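Local coordinates for protein Pre-mRNA-splicing factor SAD1 (PDB 4MSX) that promotes assembly of newly synthesized U4 snRNA into the U4/U6 snRNP and is required for pre-mRNA splicing, on a catalytically inactive deubiquitinase-like scaffold, at residues P207-F212 and D283-L288; H378-F382 and R393-V398; S438-T442 and I453-G457. All coordinates share one frame; numbering follows the deposited sequence. Where two conformers were deposited one is given.

Contact 1. Residues P207-F212 and D283-L288; sequences PVRDHF and DLKSIL
His211 projects from its helix between Asp283, Leu284 and Ile287, one helical turn of the facing segment, and illustrates how a flat ring can be packed into a largely aliphatic seam. The CD1 methyl of Ile287 sits over one face of the imidazole in a CH-pi contact, 3.7 Å from the His211 ring centroid and displaced toward the rim. From an oblique direction Leu284 CD2 comes within 3.5 Å of His211 CD2. The Asp283 carboxylate stands almost perpendicular to the ring, its OD2 at the ring edge in plane but 3.9 Å from His211 NE2, and no hydrogen bond crosses between the segments. The same Leu284 CD2 lies over a face of Phe212 in a second CH-pi contact, while its sister methyl CD1 approaches Phe212 CE1 at 3.6 Å, so this one branched tip is shared by two rings. Farther along, Val208 CG2 meets Leu288 CD2 at 3.8 Å, the two side chains crossing at about a right angle. With CG trans to its backbone nitrogen (chi1 -171°), the histidine is carried toward the facing helix. Were His211 replaced by alanine, the CD1 methyl of Ile287 would be likely to lose its aromatic partner and a gap would probably open beside Leu284. Behind this first shell, the two short helical segments run nearly antiparallel, 162° between their directions, with axes 10.3 Å apart at closest approach. Within the USP-like domain the pair belongs to a helical cluster: helix 222-234 covers Phe212 through Leu227, Ser228 and Val231 and touches Leu284 through Ile224, whereas Ile277 and Cys278 of helix 266-280 pack on Leu288, which also reaches Trp321 in the loop between strands 315-320 and 323-325.

Contact 2. Residues H378-F382 and R393-V398; sequences HFNRF and RNQTLV. With ACT (acetate ion), chain C.
Arg381 O accepts the backbone N-H of Asn394 at 2.8 Å, almost straight and on a carbonyl lone pair, where the two segments pass in roughly opposite directions. From there the Arg381 side chain bends back at its second torsion (chi2 -75°) and lays its guanidinium edge against the backbone of the other segment. One nitrogen does most of the work: Arg381 NH1 donates to Thr396 O at 2.8 Å and to Asn394 O at 3.0 Å, both acceptors lying close to the guanidinium plane. Arg381 NH2 gives a hydrogen to a water that also takes the N-H of Val398, while NE is held by Thr473 O of strand 472-480. Asn394 secures the receiving loop, its OD1 accepting from Thr396 N (3.0 Å) in an Asx turn and from Thr396 OG1 (2.6 Å). Its amide nitrogen donates to Pro328 O and to an acetate ion, probably from the crystallisation liquor. Beyond the polar part, Val398 CG2 touches Arg381 NH2 obliquely, and Val398 CG1 meets Phe379 CE1 at 3.8 Å, close to Leu350 of helix 347-350. Arg393 CB and CD run beside the Phe382 ring, and Arg393 NE forms a salt bridge with Glu472. The chemistry implies that a buried arginine is used here as a multiple donor: NH1 and NE serve peptide carbonyls and NH2 a water, which fixes the rotation of the plane and ties strand 374-379 to the approach of strand 397-399. Glu472 also touches Arg381 and probably tempers the two like charges, Arg381 NE and Arg393 NE being 6.8 Å apart.

Contact 3. Residues S438-T442 and I453-G457; sequences SHWIT and IEIDG
The His439 ring turns its edge to Asp456, and the NE2 hydrogen bond to Asp456 OD1 (2.8 Å) lies within 5° of the ring plane; the oxygen, however, is met from above its own carboxylate plane. On that same face of the carboxylate rests Ile441 CG2, 3.5 Å from Asp456 CG, in the isoleucine conformer described; a second one was deposited. A second carboxylate is treated likewise, since Ile441 CD1 stands over the face of Glu454 with both oxygens about equally far. The setting is an antiparallel beta hairpin of strands 438-446 and 451-456 in the central sheet of the USP fold. Thr442 and Ile455 form a hydrogen-bonded pair: Ile455 N reaches Thr442 O at 2.7 Å and Thr442 N reaches Ile455 O at 3.1 Å. The Thr442 and Ile455 side chains share a face of the sheet and pack on Leu200 of helix 189-203, while Ile441 projects to the other. Glu454 CG, trans to its backbone nitrogen (chi1 172°), carries the extended chain across Ile441, and its oxygens find salt bridges to Arg463 and Lys471 and a hydrogen bond from Gln443. His439 ND1 is likewise engaged, by Asp193 OD2, which also accepts from Trp440 N. By comparison with active USPs, His439 and Asp456 probably occupy the positions of the catalytic histidine and its carboxylate partner, and Asp193 that of the missing cysteine, consistent with an inactive enzyme. The strands splay apart before the hairpin's open end, and there a water bridges them, giving a hydrogen to Trp440 O at 2.8 Å and taking one from Gly457 N at 3.0 Å.

Contacts 2 and 3 meet directly, whereas contact 1 stands apart. Phe382 CE2 packs against Trp440 CH2 at 3.7 Å, joining the loop after strand 374-379 to the hairpin, and the centres of contacts 2 and 3 lie about 17 Å apart. Both reach the same mixed sheet of the USP-like domain. Contact 1 belongs to the helices preceding it in sequence; its nearest atoms are about 13 Å from contact 3 and about 16 Å from contact 2. Contact 3 alone includes residues probably equivalent to the catalytic site of active relatives. All three are remote from the zinc site of Cys94, Cys97, His113 and His119.

Contact 1. Residues P207-F212 and D283-L288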
ATOM      1  N   PRO A 207       4.632  12.089   4.761  1.00 34.77           N
ATOM      2  CA  PRO A 207       6.036  12.409   4.419  1.00 35.62           C
ATOM      3  C   PRO A 207       6.664  11.379   3.525  1.00 37.32           C
ATOM      4  O   PRO A 207       7.573  11.665   2.734  1.00 33.43           O
ATOM      5  CB  PRO A 207       6.775  12.376   5.770  1.00 39.88           C
ATOM      6  CG  PRO A 207       5.685  12.317   6.847  1.00 42.99           C
ATOM      7  CD  PRO A 207       4.398  11.895   6.212  1.00 40.25           C
ATOM      8  N   VAL A 208       6.222  10.134   3.676  1.00 29.35           N
ATOM      9  CA  VAL A 208       6.691   9.089   2.792  1.00 28.46           C
ATOM     10  C   VAL A 208       5.985   9.253   1.454  1.00 26.33           C
ATOM     11  O   VAL A 208       6.615   9.188   0.390  1.00 26.74           O
ATOM     12  CB  VAL A 208       6.371   7.659   3.414  1.00 27.29           C
ATOM     13  CG1 VAL A 208       6.885   6.604   2.483  1.00 32.61           C
ATOM     14  CG2 VAL A 208       6.985   7.546   4.814  1.00 34.68           C
ATOM     15  N   ARG A 209       4.671   9.428   1.502  1.00 23.70           N
ATOM     16  CA  ARG A 209       3.891   9.558   0.277  1.00 27.71           C
ATOM     17  C   ARG A 209       4.444  10.723  -0.547  1.00 35.74           C
ATOM     18  O   ARG A 209       4.729  10.595  -1.770  1.00 25.24           O
ATOM     19  CB  ARG A 209       2.433   9.873   0.580  1.00 27.09           C
ATOM     20  CG  ARG A 209       1.593  10.104  -0.701  1.00 26.23           C
ATOM     21  CD  ARG A 209       0.276  10.764  -0.345  1.00 27.63           C
ATOM     22  NE  ARG A 209       0.539  12.201  -0.035  1.00 30.60           N
ATOM     23  CZ  ARG A 209      -0.418  13.085   0.223  1.00 39.30           C
ATOM     24  NH1 ARG A 209      -1.681  12.690   0.205  1.00 34.41           N
ATOM     25  NH2 ARG A 209      -0.116  14.371   0.507  1.00 34.51           N
ATOM     26  N   ASP A 210       4.607  11.870   0.116  1.00 27.55           N
ATOM     27  CA  ASP A 210       5.045  13.078  -0.642  1.00 31.60           C
ATOM     28  C   ASP A 210       6.382  12.854  -1.330  1.00 30.42           C
ATOM     29  O   ASP A 210       6.603  13.262  -2.491  1.00 31.82           O
ATOM     30  CB  ASP A 210       5.120  14.308   0.273  1.00 31.22           C
ATOM     31  CG  ASP A 210       3.750  14.847   0.616  1.00 39.14           C
ATOM     32  OD1 ASP A 210       2.752  14.173   0.247  1.00 32.60           O
ATOM     33  OD2 ASP A 210       3.654  15.942   1.260  1.00 40.96           O
ATOM     34  N   HIS A 211       7.295  12.183  -0.632  1.00 26.12           N
ATOM     35  CA  HIS A 211       8.601  11.924  -1.220  1.00 28.89           C
ATOM     36  C   HIS A 211       8.462  11.050  -2.486  1.00 36.20           C
ATOM     37  O   HIS A 211       9.156  11.275  -3.517  1.00 26.05           O
ATOM     38  CB  HIS A 211       9.528  11.229  -0.226  1.00 29.73           C
ATOM     39  CG  HIS A 211      10.941  11.127  -0.706  1.00 31.83           C
ATOM     40  ND1 HIS A 211      11.832  12.183  -0.600  1.00 39.94           N
ATOM     41  CD2 HIS A 211      11.618  10.117  -1.302  1.00 40.95           C
ATOM     42  CE1 HIS A 211      12.990  11.824  -1.132  1.00 40.81           C
ATOM     43  NE2 HIS A 211      12.885  10.580  -1.569  1.00 48.67           N
ATOM     44  N   PHE A 212       7.599  10.026  -2.410  1.00 31.62           N
ATOM     45  CA  PHE A 212       7.413   9.139  -3.592  1.00 27.60           C
ATOM     46  C   PHE A 212       6.731   9.881  -4.753  1.00 28.46           C
ATOM     47  O   PHE A 212       7.043   9.627  -5.932  1.00 28.55           O
ATOM     48  CB  PHE A 212       6.507   7.937  -3.235  1.00 25.80           C
ATOM     49  CG  PHE A 212       7.246   6.765  -2.617  1.00 26.99           C
ATOM     50  CD1 PHE A 212       8.274   6.149  -3.290  1.00 32.02           C
ATOM     51  CD2 PHE A 212       6.881   6.287  -1.370  1.00 29.75           C
ATOM     52  CE1 PHE A 212       8.923   5.023  -2.743  1.00 34.20           C
ATOM     53  CE2 PHE A 212       7.541   5.164  -0.792  1.00 30.15           C
ATOM     54  CZ  PHE A 212       8.559   4.551  -1.480  1.00 31.25           C
ATOM     55  N   ASP A 283      17.666   8.008   1.024  1.00 35.15           N
ATOM     56  CA  ASP A 283      16.668   9.079   1.215  1.00 38.50           C
ATOM     57  C   ASP A 283      15.432   8.543   2.006  1.00 32.98           C
ATOM     58  O   ASP A 283      14.970   9.147   3.015  1.00 30.46           O
ATOM     59  CB  ASP A 283      16.116   9.567  -0.155  1.00 41.20           C
ATOM     60  CG  ASP A 283      17.124  10.308  -0.999  1.00 67.11           C
ATOM     61  OD1 ASP A 283      18.282  10.566  -0.549  1.00 53.70           O
ATOM     62  OD2 ASP A 283      16.719  10.662  -2.140  1.00 61.91           O
ATOM     63  N   LEU A 284      14.853   7.439   1.511  1.00 31.97           N
ATOM     64  CA  LEU A 284      13.654   6.899   2.190  1.00 26.87           C
ATOM     65  C   LEU A 284      14.038   6.295   3.530  1.00 28.82           C
ATOM     66  O   LEU A 284      13.262   6.334   4.473  1.00 27.35           O
ATOM     67  CB  LEU A 284      12.945   5.847   1.311  1.00 29.56           C
ATOM     68  CG  LEU A 284      12.251   6.545   0.114  1.00 33.11           C
ATOM     69  CD1 LEU A 284      12.092   5.614  -1.105  1.00 31.33           C
ATOM     70  CD2 LEU A 284      10.907   7.166   0.518  1.00 35.48           C
ATOM     71  N   LYS A 285      15.225   5.718   3.632  1.00 28.80           N
ATOM     72  CA  LYS A 285      15.664   5.225   4.914  1.00 30.19           C
ATOM     73  C   LYS A 285      15.660   6.335   5.958  1.00 35.91           C
ATOM     74  O   LYS A 285      15.179   6.158   7.091  1.00 29.97           O
ATOM     75  CB  LYS A 285      17.063   4.634   4.797  1.00 32.64           C
ATOM     76  CG  LYS A 285      17.648   4.156   6.136  1.00 37.43           C
ATOM     77  CD  LYS A 285      19.081   3.726   5.894  1.00 46.02           C
ATOM     78  CE  LYS A 285      19.784   3.241   7.145  1.00 60.72           C
ATOM     79  NZ  LYS A 285      21.179   2.797   6.815  1.00 70.36           N
ATOM     80  N   SER A 286      16.205   7.503   5.590  1.00 29.33           N
ATOM     81  CA  SER A 286      16.232   8.594   6.562  1.00 31.37           C
ATOM     82  C   SER A 286      14.819   9.071   6.888  1.00 26.91           C
ATOM     83  O   SER A 286      14.533   9.406   8.020  1.00 30.25           O
ATOM     84  CB  SER A 286      17.118   9.754   6.003  1.00 35.54           C
ATOM     85  OG  SER A 286      16.452  10.361   4.895  1.00 41.24           O
ATOM     86  N   ILE A 287      13.894   9.088   5.925  1.00 28.90           N
ATOM     87  CA  ILE A 287      12.528   9.553   6.243  1.00 26.79           C
ATOM     88  C   ILE A 287      11.779   8.524   7.148  1.00 29.11           C
ATOM     89  O   ILE A 287      11.109   8.891   8.118  1.00 28.64           O
ATOM     90  CB  ILE A 287      11.711   9.728   4.964  1.00 30.97           C
ATOM     91  CG1 ILE A 287      12.286  10.923   4.145  1.00 30.74           C
ATOM     92  CG2 ILE A 287      10.219   9.988   5.316  1.00 28.14           C
ATOM     93  CD1 ILE A 287      11.822  10.948   2.669  1.00 32.78           C
ATOM     94  N   LEU A 288      11.883   7.233   6.806  1.00 26.24           N
ATOM     95  CA  LEU A 288      11.232   6.203   7.666  1.00 29.64           C
ATOM     96  C   LEU A 288      11.849   6.171   9.041  1.00 28.12           C
ATOM     97  O   LEU A 288      11.145   6.132  10.046  1.00 28.59           O
ATOM     98  CB  LEU A 288      11.370   4.793   7.024  1.00 27.64           C
ATOM     99  CG  LEU A 288      10.595   4.608   5.720  1.00 32.75           C
ATOM    100  CD1 LEU A 288      10.909   3.201   5.131  1.00 30.81           C
ATOM    101  CD2 LEU A 288       9.112   4.690   6.035  1.00 31.72           C
TER

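Contact 2. Residues H378-F382 and R393-V398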
ATOM      1  N   HIS A 378       0.706  -3.370  16.601  1.00 21.35           N
ATOM      2  CA  HIS A 378       0.236  -4.688  16.129  1.00 25.47           C
ATOM      3  C   HIS A 378      -0.425  -5.382  17.338  1.00 25.66           C
ATOM      4  O   HIS A 378       0.176  -5.432  18.417  1.00 27.54           O
ATOM      5  CB  HIS A 378       1.453  -5.495  15.701  1.00 24.79           C
ATOM      6  CG  HIS A 378       1.250  -6.992  15.702  1.00 25.26           C
ATOM      7  ND1 HIS A 378       2.098  -7.846  16.377  1.00 27.21           N
ATOM      8  CD2 HIS A 378       0.347  -7.775  15.059  1.00 28.62           C
ATOM      9  CE1 HIS A 378       1.705  -9.101  16.174  1.00 28.14           C
ATOM     10  NE2 HIS A 378       0.678  -9.087  15.342  1.00 25.84           N
ATOM     11  N   PHE A 379      -1.621  -5.922  17.152  1.00 25.45           N
ATOM     12  CA  PHE A 379      -2.307  -6.670  18.249  1.00 25.78           C
ATOM     13  C   PHE A 379      -2.018  -8.125  18.040  1.00 27.55           C
ATOM     14  O   PHE A 379      -2.305  -8.662  16.974  1.00 28.31           O
ATOM     15  CB  PHE A 379      -3.785  -6.357  18.236  1.00 23.87           C
ATOM     16  CG  PHE A 379      -4.031  -4.881  18.460  1.00 26.87           C
ATOM     17  CD1 PHE A 379      -4.044  -4.350  19.759  1.00 30.67           C
ATOM     18  CD2 PHE A 379      -4.118  -4.013  17.389  1.00 26.39           C
ATOM     19  CE1 PHE A 379      -4.202  -2.955  19.958  1.00 29.26           C
ATOM     20  CE2 PHE A 379      -4.255  -2.625  17.569  1.00 28.07           C
ATOM     21  CZ  PHE A 379      -4.306  -2.102  18.852  1.00 28.24           C
ATOM     22  N   ASN A 380      -1.442  -8.777  19.047  1.00 26.68           N
ATOM     23  CA  ASN A 380      -0.860 -10.098  18.780  1.00 26.43           C
ATOM     24  C   ASN A 380      -1.953 -11.166  18.769  1.00 28.79           C
ATOM     25  O   ASN A 380      -2.145 -11.861  19.757  1.00 30.54           O
ATOM     26  CB  ASN A 380       0.178 -10.422  19.835  1.00 31.64           C
ATOM     27  CG  ASN A 380       0.973 -11.671  19.478  1.00 43.23           C
ATOM     28  OD1 ASN A 380       0.898 -12.151  18.338  1.00 41.42           O
ATOM     29  ND2 ASN A 380       1.728 -12.199  20.430  1.00 40.24           N
ATOM     30  N   ARG A 381      -2.663 -11.281  17.663  1.00 26.22           N
ATOM     31  CA  ARG A 381      -3.771 -12.244  17.532  1.00 29.06           C
ATOM     32  C   ARG A 381      -3.341 -13.712  17.402  1.00 32.91           C
ATOM     33  O   ARG A 381      -4.036 -14.623  17.897  1.00 30.21           O
ATOM     34  CB  ARG A 381      -4.559 -11.910  16.269  1.00 29.95           C
ATOM     35  CG  ARG A 381      -5.127 -10.460  16.244  1.00 35.73           C
ATOM     36  CD  ARG A 381      -6.350 -10.331  17.189  1.00 23.04           C
ATOM     37  NE  ARG A 381      -6.854  -8.945  17.257  1.00 29.33           N
ATOM     38  CZ  ARG A 381      -7.844  -8.569  18.070  1.00 34.38           C
ATOM     39  NH1 ARG A 381      -8.414  -9.459  18.917  1.00 25.76           N
ATOM     40  NH2 ARG A 381      -8.242  -7.318  18.050  1.00 26.65           N
ATOM     41  N   PHE A 382      -2.245 -13.941  16.683  1.00 28.52           N
ATOM     42  CA  PHE A 382      -1.898 -15.304  16.235  1.00 30.11           C
ATOM     43  C   PHE A 382      -0.811 -15.991  16.991  1.00 38.16           C
ATOM     44  O   PHE A 382       0.307 -15.509  17.085  1.00 36.62           O
ATOM     45  CB  PHE A 382      -1.386 -15.256  14.796  1.00 31.47           C
ATOM     46  CG  PHE A 382      -2.411 -14.797  13.824  1.00 38.43           C
ATOM     47  CD1 PHE A 382      -3.654 -15.392  13.793  1.00 33.84           C
ATOM     48  CD2 PHE A 382      -2.147 -13.746  12.950  1.00 50.81           C
ATOM     49  CE1 PHE A 382      -4.638 -14.977  12.916  1.00 30.88           C
ATOM     50  CE2 PHE A 382      -3.116 -13.317  12.053  1.00 53.68           C
ATOM     51  CZ  PHE A 382      -4.375 -13.922  12.049  1.00 56.57           C
ATOM     52  N   ARG A 393      -7.099 -18.133  17.147  1.00 31.78           N
ATOM     53  CA  ARG A 393      -6.523 -16.802  17.395  0.87 31.74           C
ATOM     54  C   ARG A 393      -7.187 -16.095  18.590  1.00 34.55           C
ATOM     55  O   ARG A 393      -8.310 -16.427  19.009  1.00 30.34           O
ATOM     56  CB  ARG A 393      -6.692 -15.903  16.153  0.87 31.58           C
ATOM     57  CG  ARG A 393      -8.123 -15.425  15.967  0.87 32.67           C
ATOM     58  CD  ARG A 393      -8.341 -14.804  14.542  0.87 31.28           C
ATOM     59  NE  ARG A 393      -9.728 -14.377  14.356  0.87 30.40           N
ATOM     60  CZ  ARG A 393     -10.726 -15.214  14.068  0.87 37.98           C
ATOM     61  NH1 ARG A 393     -10.501 -16.533  13.899  0.87 36.29           N
ATOM     62  NH2 ARG A 393     -11.938 -14.730  13.921  0.87 39.65           N
ATOM     63  N   ASN A 394      -6.482 -15.106  19.135  1.00 27.70           N
ATOM     64  CA  ASN A 394      -6.980 -14.384  20.296  1.00 27.19           C
ATOM     65  C   ASN A 394      -8.035 -13.361  19.850  1.00 34.64           C
ATOM     66  O   ASN A 394      -7.701 -12.324  19.219  1.00 29.78           O
ATOM     67  CB  ASN A 394      -5.805 -13.703  21.019  1.00 30.55           C
ATOM     68  CG  ASN A 394      -6.217 -13.067  22.338  1.00 32.61           C
ATOM     69  OD1 ASN A 394      -7.267 -12.456  22.426  1.00 29.97           O
ATOM     70  ND2 ASN A 394      -5.389 -13.229  23.362  1.00 30.36           N
ATOM     71  N   GLN A 395      -9.308 -13.621  20.166  1.00 31.67           N
ATOM     72  CA  GLN A 395     -10.376 -12.735  19.690  1.00 27.83           C
ATOM     73  C   GLN A 395     -10.872 -11.716  20.723  1.00 34.37           C
ATOM     74  O   GLN A 395     -12.002 -11.231  20.622  1.00 31.81           O
ATOM     75  CB  GLN A 395     -11.546 -13.540  19.136  1.00 29.95           C
ATOM     76  CG  GLN A 395     -11.117 -14.480  18.022  1.00 33.45           C
ATOM     77  CD  GLN A 395     -12.327 -15.132  17.361  1.00 38.70           C
ATOM     78  OE1 GLN A 395     -13.246 -14.431  16.948  1.00 37.68           O
ATOM     79  NE2 GLN A 395     -12.359 -16.478  17.331  1.00 39.20           N
ATOM     80  N   THR A 396     -10.000 -11.351  21.665  1.00 28.78           N
ATOM     81  CA  THR A 396     -10.330 -10.326  22.660  1.00 30.87           C
ATOM     82  C   THR A 396     -10.763  -9.064  21.936  1.00 38.70           C
ATOM     83  O   THR A 396     -10.114  -8.617  20.964  1.00 31.89           O
ATOM     84  CB  THR A 396      -9.129 -10.025  23.597  1.00 35.11           C
ATOM     85  OG1 THR A 396      -8.700 -11.233  24.244  1.00 30.90           O
ATOM     86  CG2 THR A 396      -9.480  -8.997  24.633  1.00 35.93           C
ATOM     87  N   LEU A 397     -11.864  -8.474  22.392  1.00 28.16           N
ATOM     88  CA  LEU A 397     -12.354  -7.248  21.795  1.00 29.90           C
ATOM     89  C   LEU A 397     -11.551  -6.052  22.266  1.00 36.54           C
ATOM     90  O   LEU A 397     -11.622  -5.646  23.439  1.00 34.56           O
ATOM     91  CB  LEU A 397     -13.839  -7.065  22.072  1.00 33.60           C
ATOM     92  CG  LEU A 397     -14.440  -5.777  21.491  1.00 35.96           C
ATOM     93  CD1 LEU A 397     -14.262  -5.773  19.994  1.00 35.42           C
ATOM     94  CD2 LEU A 397     -15.931  -5.746  21.871  1.00 40.66           C
ATOM     95  N   VAL A 398     -10.777  -5.473  21.347  1.00 32.16           N
ATOM     96  CA  VAL A 398      -9.956  -4.313  21.678  1.00 27.74           C
ATOM     97  C   VAL A 398     -10.720  -3.010  21.423  1.00 33.11           C
ATOM     98  O   VAL A 398     -11.104  -2.674  20.274  1.00 31.82           O
ATOM     99  CB  VAL A 398      -8.584  -4.277  20.858  1.00 29.46           C
ATOM    100  CG1 VAL A 398      -7.803  -3.024  21.218  1.00 32.53           C
ATOM    101  CG2 VAL A 398      -7.756  -5.497  21.137  1.00 32.35           C
TER
HETATM  102  C   ACT C 502      -2.514 -15.395  21.456  1.00 53.17           C
HETATM  103  O   ACT C 502      -1.420 -15.054  20.902  1.00 52.01           O
HETATM  104  OXT ACT C 502      -2.864 -14.821  22.573  1.00 51.38           O
HETATM  105  CH3 ACT C 502      -3.351 -16.443  20.754  1.00 37.80           C
HETATM  106  O   HOH W   1     -10.767  -6.388  18.638  1.00 28.77           O

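Contact 3. Residues S438-T442 and I453-G457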
ATOM      1  N   SER A 438      -7.366 -16.350   6.539  1.00 33.76           N
ATOM      2  CA  SER A 438      -7.395 -14.893   6.881  1.00 32.60           C
ATOM      3  C   SER A 438      -7.682 -14.035   5.649  1.00 37.68           C
ATOM      4  O   SER A 438      -7.124 -14.291   4.570  1.00 37.69           O
ATOM      5  CB  SER A 438      -6.034 -14.504   7.426  1.00 36.57           C
ATOM      6  OG  SER A 438      -5.768 -15.123   8.693  1.00 31.44           O
ATOM      7  N   HIS A 439      -8.511 -13.004   5.803  1.00 35.16           N
ATOM      8  CA  HIS A 439      -8.712 -11.990   4.780  1.00 33.13           C
ATOM      9  C   HIS A 439      -8.451 -10.642   5.486  1.00 34.37           C
ATOM     10  O   HIS A 439      -8.779 -10.485   6.678  1.00 32.11           O
ATOM     11  CB  HIS A 439     -10.138 -12.069   4.249  1.00 33.76           C
ATOM     12  CG  HIS A 439     -10.542 -10.945   3.333  1.00 41.20           C
ATOM     13  ND1 HIS A 439      -9.773 -10.520   2.257  1.00 43.99           N
ATOM     14  CD2 HIS A 439     -11.659 -10.170   3.325  1.00 37.18           C
ATOM     15  CE1 HIS A 439     -10.390  -9.519   1.648  1.00 44.06           C
ATOM     16  NE2 HIS A 439     -11.537  -9.288   2.272  1.00 41.69           N
ATOM     17  N   TRP A 440      -7.890  -9.682   4.760  1.00 27.95           N
ATOM     18  CA  TRP A 440      -7.426  -8.422   5.400  1.00 28.10           C
ATOM     19  C   TRP A 440      -8.127  -7.264   4.721  1.00 32.01           C
ATOM     20  O   TRP A 440      -8.184  -7.194   3.481  1.00 29.84           O
ATOM     21  CB  TRP A 440      -5.886  -8.300   5.234  1.00 27.25           C
ATOM     22  CG  TRP A 440      -5.152  -9.472   5.843  1.00 26.81           C
ATOM     23  CD1 TRP A 440      -4.572 -10.558   5.201  1.00 24.51           C
ATOM     24  CD2 TRP A 440      -4.939  -9.661   7.244  1.00 22.07           C
ATOM     25  NE1 TRP A 440      -4.017 -11.399   6.151  1.00 26.47           N
ATOM     26  CE2 TRP A 440      -4.257 -10.879   7.410  1.00 25.06           C
ATOM     27  CE3 TRP A 440      -5.288  -8.900   8.376  1.00 24.49           C
ATOM     28  CZ2 TRP A 440      -3.889 -11.364   8.661  1.00 28.30           C
ATOM     29  CZ3 TRP A 440      -4.916  -9.360   9.624  1.00 27.64           C
ATOM     30  CH2 TRP A 440      -4.225 -10.598   9.767  1.00 28.81           C
ATOM     31  N   ILE A 441      -8.655  -6.344   5.515  1.00 25.16           N
ATOM     32  CA  ILE A 441      -9.252  -5.160   4.904  0.51 30.44           C
ATOM     33  C   ILE A 441      -8.709  -3.928   5.611  1.00 25.58           C
ATOM     34  O   ILE A 441      -8.182  -4.002   6.722  1.00 29.49           O
ATOM     35  CB  ILE A 441     -10.774  -5.194   4.966  0.51 32.20           C
ATOM     36  CG1 ILE A 441     -11.224  -5.107   6.415  0.51 28.59           C
ATOM     37  CG2 ILE A 441     -11.331  -6.508   4.300  0.51 36.04           C
ATOM     38  CD1 ILE A 441     -12.734  -5.086   6.564  0.51 38.01           C
ATOM     39  N   THR A 442      -8.776  -2.797   4.920  1.00 22.10           N
ATOM     40  CA  THR A 442      -8.019  -1.616   5.391  1.00 24.67           C
ATOM     41  C   THR A 442      -8.982  -0.468   5.511  1.00 29.61           C
ATOM     42  O   THR A 442      -9.722  -0.186   4.574  1.00 31.82           O
ATOM     43  CB  THR A 442      -6.898  -1.258   4.376  1.00 34.13           C
ATOM     44  OG1 THR A 442      -6.123  -2.437   4.147  1.00 36.50           O
ATOM     45  CG2 THR A 442      -5.956  -0.103   4.889  1.00 24.90           C
ATOM     46  N   ILE A 453     -12.827   5.521   5.363  1.00 34.11           N
ATOM     47  CA  ILE A 453     -13.177   4.756   4.177  1.00 29.10           C
ATOM     48  C   ILE A 453     -12.593   3.374   4.350  1.00 31.94           C
ATOM     49  O   ILE A 453     -11.379   3.244   4.573  1.00 29.90           O
ATOM     50  CB  ILE A 453     -12.529   5.375   2.921  1.00 31.59           C
ATOM     51  CG1 ILE A 453     -12.935   6.841   2.741  1.00 41.17           C
ATOM     52  CG2 ILE A 453     -12.886   4.557   1.692  1.00 33.09           C
ATOM     53  CD1 ILE A 453     -14.415   7.052   2.587  1.00 45.99           C
ATOM     54  N   GLU A 454     -13.438   2.358   4.214  1.00 29.63           N
ATOM     55  CA  GLU A 454     -13.006   0.973   4.328  1.00 32.45           C
ATOM     56  C   GLU A 454     -12.800   0.379   2.938  1.00 36.56           C
ATOM     57  O   GLU A 454     -13.710   0.344   2.124  1.00 38.13           O
ATOM     58  CB  GLU A 454     -14.059   0.150   5.068  1.00 33.04           C
ATOM     59  CG  GLU A 454     -13.780  -1.355   5.078  1.00 32.76           C
ATOM     60  CD  GLU A 454     -14.868  -2.126   5.872  1.00 44.83           C
ATOM     61  OE1 GLU A 454     -14.966  -1.926   7.096  1.00 40.89           O
ATOM     62  OE2 GLU A 454     -15.629  -2.893   5.254  1.00 48.71           O
ATOM     63  N   ILE A 455     -11.612  -0.131   2.691  1.00 30.36           N
ATOM     64  CA  ILE A 455     -11.288  -0.677   1.368  1.00 26.57           C
ATOM     65  C   ILE A 455     -11.209  -2.188   1.514  1.00 34.25           C
ATOM     66  O   ILE A 455     -10.335  -2.705   2.196  1.00 32.77           O
ATOM     67  CB  ILE A 455      -9.999  -0.064   0.872  1.00 30.60           C
ATOM     68  CG1 ILE A 455     -10.207   1.456   0.843  1.00 31.98           C
ATOM     69  CG2 ILE A 455      -9.635  -0.649  -0.505  1.00 29.35           C
ATOM     70  CD1 ILE A 455      -8.979   2.303   0.859  1.00 37.64           C
ATOM     71  N   ASP A 456     -12.136  -2.885   0.877  1.00 32.57           N
ATOM     72  CA  ASP A 456     -12.195  -4.368   0.957  1.00 35.45           C
ATOM     73  C   ASP A 456     -12.177  -4.876  -0.497  1.00 38.16           C
ATOM     74  O   ASP A 456     -13.164  -4.764  -1.216  1.00 38.50           O
ATOM     75  CB  ASP A 456     -13.476  -4.777   1.732  1.00 34.65           C
ATOM     76  CG  ASP A 456     -13.707  -6.297   1.770  1.00 47.05           C
ATOM     77  OD1 ASP A 456     -12.868  -7.080   1.243  1.00 40.45           O
ATOM     78  OD2 ASP A 456     -14.736  -6.696   2.366  1.00 45.76           O
ATOM     79  N   GLY A 457     -11.035  -5.341  -0.983  1.00 36.06           N
ATOM     80  CA  GLY A 457     -10.952  -5.673  -2.422  1.00 38.48           C
ATOM     81  C   GLY A 457     -11.124  -4.393  -3.225  1.00 41.08           C
ATOM     82  O   GLY A 457     -10.486  -3.386  -2.908  1.00 36.91           O
TER
HETATM   83  O   HOH W   2      -9.150  -6.581   0.960  1.00 36.28           O